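Local coordinates for protein gamma-glutamyltransferase 1 Threonine peptidase. MEROPS family T03 (Pseudomonas nitroreducens, PDB 7D9E) that transfers gamma-glutamyl groups from glutathione and other gamma-glutamyl compounds to amino acids or water, at residues G11-N16 and G83-V88. Numbering follows the deposited sequence.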
loop_
_atom_site.group_PDB
_atom_site.type_symbol
_atom_site.label_atom_id
_atom_site.label_comp_id
_atom_site.label_asym_id
_atom_site.label_seq_id
_atom_site.Cartn_x
_atom_site.Cartn_y
_atom_site.Cartn_z
ATOM N N GLY B 11 -19.062 -0.874 14.757
ATOM C CA GLY B 11 -17.793 -0.229 15.020
ATOM C C GLY B 11 -16.563 -1.040 14.671
ATOM O O GLY B 11 -15.450 -0.619 15.001
ATOM N N ASN B 12 -16.715 -2.182 14.010
ATOM C CA ASN B 12 -15.551 -2.897 13.512
ATOM C C ASN B 12 -15.032 -2.200 12.263
ATOM O O ASN B 12 -15.794 -1.630 11.480
ATOM C CB ASN B 12 -15.934 -4.321 13.136
ATOM C CG ASN B 12 -16.522 -5.086 14.271
ATOM O OD1 ASN B 12 -16.041 -5.013 15.411
ATOM N ND2 ASN B 12 -17.631 -5.775 14.001
ATOM N N ALA B 13 -13.723 -2.256 12.073
ATOM C CA ALA B 13 -13.091 -1.556 10.971
ATOM C C ALA B 13 -12.069 -2.444 10.289
ATOM O O ALA B 13 -11.377 -3.237 10.924
ATOM C CB ALA B 13 -12.411 -0.266 11.457
ATOM N N VAL B 14 -11.970 -2.285 8.973
ATOM C CA VAL B 14 -10.929 -2.906 8.159
ATOM C C VAL B 14 -10.277 -1.824 7.307
ATOM O O VAL B 14 -10.971 -1.051 6.630
ATOM C CB VAL B 14 -11.481 -4.030 7.259
ATOM C CG1 VAL B 14 -10.390 -4.506 6.267
ATOM C CG2 VAL B 14 -12.007 -5.190 8.071
ATOM N N SER B 15 -8.941 -1.791 7.316
ATOM C CA SER B 15 -8.154 -0.944 6.438
ATOM C C SER B 15 -7.237 -1.873 5.660
ATOM O O SER B 15 -6.398 -2.543 6.255
ATOM C CB SER B 15 -7.347 0.027 7.301
ATOM O OG SER B 15 -6.889 1.123 6.545
ATOM N N ASN B 16 -7.413 -1.931 4.341
ATOM C CA ASN B 16 -6.730 -2.944 3.537
ATOM C C ASN B 16 -5.990 -2.297 2.383
ATOM O O ASN B 16 -6.616 -1.666 1.524
ATOM C CB ASN B 16 -7.738 -3.944 2.983
ATOM C CG ASN B 16 -7.073 -5.110 2.355
ATOM O OD1 ASN B 16 -6.654 -6.025 3.042
ATOM N ND2 ASN B 16 -6.920 -5.061 1.035
ATOM N N GLY B 83 -11.061 3.456 22.851
ATOM C CA GLY B 83 -11.509 2.134 22.471
ATOM C C GLY B 83 -12.524 2.107 21.357
ATOM O O GLY B 83 -13.148 1.061 21.122
ATOM N N HIS B 84 -12.710 3.220 20.658
ATOM C CA HIS B 84 -13.620 3.269 19.530
ATOM C C HIS B 84 -12.896 3.833 18.324
ATOM O O HIS B 84 -12.058 4.729 18.447
ATOM C CB HIS B 84 -14.828 4.128 19.862
ATOM C CG HIS B 84 -15.599 3.621 21.036
ATOM N ND1 HIS B 84 -15.479 4.165 22.296
ATOM C CD2 HIS B 84 -16.458 2.582 21.152
ATOM C CE1 HIS B 84 -16.256 3.502 23.134
ATOM N NE2 HIS B 84 -16.858 2.534 22.467
ATOM N N VAL B 85 -13.225 3.286 17.157
ATOM C CA VAL B 85 -12.635 3.767 15.922
ATOM C C VAL B 85 -13.018 5.224 15.710
ATOM O O VAL B 85 -14.172 5.623 15.895
ATOM C CB VAL B 85 -13.123 2.891 14.761
ATOM C CG1 VAL B 85 -12.701 3.475 13.434
ATOM C CG2 VAL B 85 -12.589 1.475 14.922
ATOM N N SER B 86 -12.038 6.016 15.299
ATOM C CA SER B 86 -12.255 7.412 14.956
ATOM C C SER B 86 -11.865 7.733 13.522
ATOM O O SER B 86 -12.481 8.621 12.932
ATOM C CB SER B 86 -11.474 8.327 15.901
ATOM O OG SER B 86 -10.100 8.011 15.899
ATOM N N LEU B 87 -10.879 7.042 12.941
ATOM C CA LEU B 87 -10.468 7.342 11.577
ATOM C C LEU B 87 -9.865 6.097 10.964
ATOM O O LEU B 87 -9.050 5.431 11.603
ATOM C CB LEU B 87 -9.442 8.483 11.566
ATOM C CG LEU B 87 -9.065 9.037 10.183
ATOM C CD1 LEU B 87 -10.247 9.779 9.579
ATOM C CD2 LEU B 87 -7.838 9.941 10.292
ATOM N N VAL B 88 -10.263 5.782 9.736
ATOM C CA VAL B 88 -9.722 4.645 8.999
ATOM C C VAL B 88 -9.189 5.200 7.696
ATOM O O VAL B 88 -9.899 5.948 7.017
ATOM C CB VAL B 88 -10.803 3.589 8.722
ATOM C CG1 VAL B 88 -10.177 2.343 8.114
ATOM C CG2 VAL B 88 -11.535 3.218 10.014
HETATM O O HOH W 1 -15.424 1.372 16.966
#
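Ala13 presents its CB to two valines at once: CG2 of Val85 lies 3.9 Å from that methyl, and CG2 of Val88 also approaches it. Strands 13-16 and 84-88 thus meet face to face as members of two stacked sheets, their axes 8.3 Å apart and inclined by only 20°, the packing expected of the layered sandwich of an N-terminal nucleophile hydrolase. The two valines are three positions apart, yet both direct CB toward the other strand. A classic beta bulge, in which Ser86 and Leu87 together face Val79, resets the alternation between them. The two branches of Val88 divide between neighbouring side chains on that face: CG2 goes to Ala13 and CG1 to Ser15. Val88 CG1, anti to its own backbone N (chi1 -173°), lies 3.7 Å from Ser15 CB and also touches the carbonyl O of Val14. In Val85 it is CG2, beside the backbone N, that faces across, 3.5 Å from Gly11 O. Gly11 O also accepts a hydrogen bond from a water 2.8 Å away, and the water in turn accepts one from Val85 N, bridging the loop before strand 13-16 to the start of strand 84-88 where no direct hydrogen bond joins the segments. Ile78 of strand 77-81 packs against Ala13, Ser15 and Val85. On its other face strand 13-16 sends Val14 onto Met80 of the partner chain, and a strand of that chain pairs antiparallel with 13-16. The chemistry is therefore that of small methyl groups fitted between sheets, with Ser15 OG hydrogen-bonded to Ser77 O and Gly11 O and Val85 N joined through one water.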